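Local coordinates for protein adenylate isopentenyltransferase (Humulus lupulus, PDB 3A8T) that transfers an isopentenyl group from dimethylallyl diphosphate to ATP, ADP or AMP, an early step in making cytokinin hormones, at residues Phe204-Pro213 with Phe237-Pro246. Residues are numbered along the deposited sequence; the frame is centred on the assembly and turned at random.
Sequences FDELAEFYSP and FDRYFEKFRP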
loop_
_atom_site.group_PDB
_atom_site.type_symbol
_atom_site.label_atom_id
_atom_site.label_comp_id
_atom_site.label_asym_id
_atom_site.label_seq_id
_atom_site.Cartn_x
_atom_site.Cartn_y
_atom_site.Cartn_z
ATOM N N PHE A 204 -9.316 13.768 6.150
ATOM C CA PHE A 204 -10.072 14.006 7.360
ATOM C C PHE A 204 -11.592 13.972 7.143
ATOM O O PHE A 204 -12.328 13.372 7.906
ATOM C CB PHE A 204 -9.611 15.332 7.989
ATOM C CG PHE A 204 -10.476 15.809 9.137
ATOM C CD1 PHE A 204 -10.348 15.245 10.415
ATOM C CD2 PHE A 204 -11.459 16.787 8.920
ATOM C CE1 PHE A 204 -11.186 15.633 11.492
ATOM C CE2 PHE A 204 -12.344 17.214 9.995
ATOM C CZ PHE A 204 -12.206 16.640 11.270
ATOM N N ASP A 205 -12.063 14.601 6.089
ATOM C CA ASP A 205 -13.473 14.592 5.783
ATOM C C ASP A 205 -13.897 13.216 5.374
ATOM O O ASP A 205 -14.985 12.824 5.601
ATOM C CB ASP A 205 -13.712 15.560 4.659
ATOM C CG ASP A 205 -13.280 16.942 5.048
ATOM O OD1 ASP A 205 -13.954 17.563 5.906
ATOM O OD2 ASP A 205 -12.248 17.407 4.531
ATOM N N GLU A 206 -13.004 12.479 4.766
ATOM C CA GLU A 206 -13.300 11.116 4.328
ATOM C C GLU A 206 -13.527 10.267 5.580
ATOM O O GLU A 206 -14.474 9.488 5.673
ATOM C CB GLU A 206 -12.095 10.583 3.534
ATOM C CG GLU A 206 -12.275 9.226 2.917
ATOM C CD GLU A 206 -11.009 8.706 2.229
ATOM O OE1 GLU A 206 -10.038 8.351 2.939
ATOM O OE2 GLU A 206 -10.998 8.661 0.976
ATOM N N LEU A 207 -12.650 10.449 6.562
ATOM C CA LEU A 207 -12.733 9.686 7.786
ATOM C C LEU A 207 -13.916 10.153 8.628
ATOM O O LEU A 207 -14.535 9.349 9.322
ATOM C CB LEU A 207 -11.396 9.808 8.549
ATOM C CG LEU A 207 -10.097 9.223 7.951
ATOM C CD1 LEU A 207 -8.961 9.791 8.657
ATOM C CD2 LEU A 207 -10.020 7.677 8.078
ATOM N N ALA A 208 -14.241 11.444 8.592
ATOM C CA ALA A 208 -15.389 11.929 9.361
ATOM C C ALA A 208 -16.659 11.305 8.806
ATOM O O ALA A 208 -17.576 11.015 9.553
ATOM C CB ALA A 208 -15.497 13.490 9.309
ATOM N N GLU A 209 -16.709 11.093 7.497
ATOM C CA GLU A 209 -17.894 10.516 6.855
ATOM C C GLU A 209 -17.936 9.001 7.076
ATOM O O GLU A 209 -19.010 8.393 7.138
ATOM C CB GLU A 209 -17.897 10.849 5.356
ATOM C CG GLU A 209 -19.019 10.194 4.557
ATOM C CD GLU A 209 -20.430 10.775 4.873
ATOM O OE1 GLU A 209 -20.557 12.016 5.077
ATOM O OE2 GLU A 209 -21.419 9.994 4.904
ATOM N N PHE A 210 -16.762 8.401 7.228
ATOM C CA PHE A 210 -16.652 6.960 7.462
ATOM C C PHE A 210 -17.059 6.620 8.917
ATOM O O PHE A 210 -17.584 5.526 9.235
ATOM C CB PHE A 210 -15.211 6.548 7.251
ATOM C CG PHE A 210 -15.002 5.075 7.235
ATOM C CD1 PHE A 210 -15.554 4.278 6.196
ATOM C CD2 PHE A 210 -14.246 4.464 8.221
ATOM C CE1 PHE A 210 -15.340 2.895 6.162
ATOM C CE2 PHE A 210 -14.028 3.077 8.197
ATOM C CZ PHE A 210 -14.562 2.294 7.189
ATOM N N TYR A 211 -16.830 7.607 9.780
ATOM C CA TYR A 211 -17.107 7.498 11.191
ATOM C C TYR A 211 -18.538 7.130 11.486
ATOM O O TYR A 211 -19.461 7.636 10.868
ATOM C CB TYR A 211 -16.751 8.810 11.885
ATOM C CG TYR A 211 -16.815 8.715 13.383
ATOM C CD1 TYR A 211 -15.789 8.110 14.122
ATOM C CD2 TYR A 211 -17.944 9.166 14.064
ATOM C CE1 TYR A 211 -15.890 7.963 15.500
ATOM C CE2 TYR A 211 -18.059 9.025 15.417
ATOM C CZ TYR A 211 -17.045 8.438 16.128
ATOM O OH TYR A 211 -17.206 8.385 17.468
ATOM N N SER A 212 -18.708 6.273 12.478
ATOM C CA SER A 212 -20.023 5.789 12.879
ATOM C C SER A 212 -20.084 5.351 14.342
ATOM O O SER A 212 -19.374 4.438 14.753
ATOM C CB SER A 212 -20.397 4.621 11.974
ATOM O OG SER A 212 -21.392 3.832 12.545
ATOM N N PRO A 213 -20.935 5.996 15.148
ATOM C CA PRO A 213 -21.018 5.596 16.552
ATOM C C PRO A 213 -21.531 4.165 16.779
ATOM O O PRO A 213 -21.521 3.711 17.893
ATOM C CB PRO A 213 -21.916 6.648 17.154
ATOM C CG PRO A 213 -21.631 7.888 16.291
ATOM C CD PRO A 213 -21.678 7.249 14.917
ATOM N N PHE A 237 -7.945 8.846 14.124
ATOM C CA PHE A 237 -8.996 9.843 14.150
ATOM C C PHE A 237 -10.182 9.477 14.982
ATOM O O PHE A 237 -10.865 10.367 15.455
ATOM C CB PHE A 237 -9.377 10.312 12.737
ATOM C CG PHE A 237 -8.558 11.519 12.307
ATOM C CD1 PHE A 237 -8.713 12.756 12.981
ATOM C CD2 PHE A 237 -7.507 11.399 11.364
ATOM C CE1 PHE A 237 -7.833 13.832 12.732
ATOM C CE2 PHE A 237 -6.636 12.463 11.115
ATOM C CZ PHE A 237 -6.793 13.679 11.799
ATOM N N ASP A 238 -10.444 8.185 15.178
ATOM C CA ASP A 238 -11.566 7.778 16.059
ATOM C C ASP A 238 -11.303 8.365 17.467
ATOM O O ASP A 238 -12.218 8.822 18.172
ATOM C CB ASP A 238 -11.707 6.246 16.155
ATOM C CG ASP A 238 -12.330 5.627 14.896
ATOM O OD1 ASP A 238 -12.877 6.385 14.054
ATOM O OD2 ASP A 238 -12.283 4.383 14.732
ATOM N N ARG A 239 -10.047 8.388 17.871
ATOM C CA ARG A 239 -9.714 8.935 19.168
ATOM C C ARG A 239 -10.098 10.424 19.173
ATOM O O ARG A 239 -10.674 10.916 20.117
ATOM C CB ARG A 239 -8.238 8.731 19.400
ATOM C CG ARG A 239 -7.695 9.179 20.723
ATOM C CD ARG A 239 -6.510 8.281 21.093
ATOM N NE ARG A 239 -5.912 8.799 22.298
ATOM C CZ ARG A 239 -6.490 8.708 23.482
ATOM N NH1 ARG A 239 -7.658 8.092 23.622
ATOM N NH2 ARG A 239 -5.945 9.306 24.513
ATOM N N TYR A 240 -9.803 11.127 18.090
ATOM C CA TYR A 240 -10.162 12.532 17.962
ATOM C C TYR A 240 -11.679 12.716 17.897
ATOM O O TYR A 240 -12.223 13.506 18.619
ATOM C CB TYR A 240 -9.537 13.111 16.712
ATOM C CG TYR A 240 -9.989 14.487 16.411
ATOM C CD1 TYR A 240 -9.363 15.593 16.979
ATOM C CD2 TYR A 240 -11.040 14.709 15.541
ATOM C CE1 TYR A 240 -9.761 16.880 16.687
ATOM C CE2 TYR A 240 -11.446 16.008 15.242
ATOM C CZ TYR A 240 -10.800 17.086 15.814
ATOM O OH TYR A 240 -11.193 18.356 15.471
ATOM N N PHE A 241 -12.367 11.976 17.038
ATOM C CA PHE A 241 -13.814 12.130 16.945
ATOM C C PHE A 241 -14.492 11.728 18.282
ATOM O O PHE A 241 -15.607 12.109 18.572
ATOM C CB PHE A 241 -14.377 11.262 15.797
ATOM C CG PHE A 241 -13.872 11.630 14.438
ATOM C CD1 PHE A 241 -13.956 12.932 13.965
ATOM C CD2 PHE A 241 -13.339 10.656 13.581
ATOM C CE1 PHE A 241 -13.524 13.257 12.660
ATOM C CE2 PHE A 241 -12.908 11.013 12.257
ATOM C CZ PHE A 241 -13.006 12.289 11.820
ATOM N N GLU A 242 -13.819 10.923 19.081
ATOM C CA GLU A 242 -14.374 10.522 20.361
ATOM C C GLU A 242 -14.792 11.764 21.099
ATOM O O GLU A 242 -15.909 11.886 21.602
ATOM C CB GLU A 242 -13.329 9.783 21.203
ATOM C CG GLU A 242 -13.980 9.064 22.338
ATOM C CD GLU A 242 -15.192 8.306 21.838
ATOM O OE1 GLU A 242 -16.269 8.391 22.462
ATOM O OE2 GLU A 242 -15.059 7.624 20.804
ATOM N N LYS A 243 -13.855 12.694 21.149
ATOM C CA LYS A 243 -14.085 13.966 21.796
ATOM C C LYS A 243 -14.785 14.981 20.931
ATOM O O LYS A 243 -15.658 15.694 21.427
ATOM C CB LYS A 243 -12.771 14.528 22.314
ATOM C CG LYS A 243 -12.327 13.826 23.591
ATOM C CD LYS A 243 -11.007 14.363 24.084
ATOM C CE LYS A 243 -9.956 14.376 22.953
ATOM N NZ LYS A 243 -10.012 13.099 22.145
ATOM N N PHE A 244 -14.438 15.033 19.645
ATOM C CA PHE A 244 -15.042 16.001 18.722
ATOM C C PHE A 244 -15.765 15.349 17.554
ATOM O O PHE A 244 -15.218 15.199 16.452
ATOM C CB PHE A 244 -13.946 16.926 18.260
ATOM C CG PHE A 244 -13.269 17.625 19.390
ATOM C CD1 PHE A 244 -13.910 18.652 20.075
ATOM C CD2 PHE A 244 -12.014 17.266 19.788
ATOM C CE1 PHE A 244 -13.297 19.303 21.134
ATOM C CE2 PHE A 244 -11.390 17.924 20.859
ATOM C CZ PHE A 244 -12.040 18.940 21.524
ATOM N N ARG A 245 -17.006 14.938 17.821
ATOM C CA ARG A 245 -17.817 14.251 16.823
ATOM C C ARG A 245 -17.884 15.091 15.579
ATOM O O ARG A 245 -17.837 16.297 15.654
ATOM C CB ARG A 245 -19.236 13.960 17.354
ATOM C CG ARG A 245 -19.308 13.112 18.650
ATOM C CD ARG A 245 -18.416 11.846 18.609
ATOM N NE ARG A 245 -18.277 11.165 19.906
ATOM C CZ ARG A 245 -19.087 10.192 20.303
ATOM N NH1 ARG A 245 -20.064 9.822 19.482
ATOM N NH2 ARG A 245 -18.938 9.597 21.502
ATOM N N PRO A 246 -17.953 14.452 14.410
ATOM C CA PRO A 246 -18.023 15.134 13.104
ATOM C C PRO A 246 -19.125 16.236 12.967
ATOM O O PRO A 246 -20.320 15.966 13.056
ATOM C CB PRO A 246 -18.217 13.963 12.132
ATOM C CG PRO A 246 -17.490 12.859 12.824
ATOM C CD PRO A 246 -17.904 12.989 14.235
#
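Phe241 reaches across to helix 204-210 between Phe204 and Tyr211, meeting Leu207 and Ala208 as well. Its tip lies on the backbone, CZ standing 3.4 Å from Ala208 CA, while CE1 meets Phe204 CE1 at 3.5 Å with the two ring planes inclined by 35°. On its other flank the Tyr211 and Phe241 side chains run past one another from opposing backbones, their rings inclined rather than stacked, with Tyr211 CD1 3.6 Å from Phe241 CD2. Phe241 CB sits over a face of the phenol, 3.9 Å from the Tyr211 ring centroid, a CH-pi contact. CG of Tyr211 is anti to the backbone N (chi1 -171°), which carries the ring over to the second segment. There Asp238 OD1 lies in the ring plane, 3.4 Å from Tyr211 CD1, while OD2 forms salt bridges with Arg225 and Arg229. Pro246 CD approaches Tyr211 CD2 obliquely, and Tyr211 OH lies over the rim of one face of the Arg245 guanidinium, with no hydrogen bond between them; Arg245 NE donates a nearly straight bond to Glu242 O. A serine in place of Tyr211 would probably leave Phe241 CB and Pro246 without their aromatic neighbour and open a gap beside Asp238. At the opposite end, Phe204 turns its edge to the face of Phe237 in an offset edge-to-face pair, centroids 5.5 Å apart, and its CE1 also meets Tyr240 CE2; Leu207 CD1 touches Phe237 CD2 at 3.5 Å. With no hydrogen bond between the segments, the evidence points to an aromatic cluster joining two helices crossed at -68°, backed by Phe264 of helix 257-289, which meets the Phe237 and Tyr240 rings, in a P-loop protein of the IPP transferase family, the Leu207 side chain coming to about 9 Å from bound ATP.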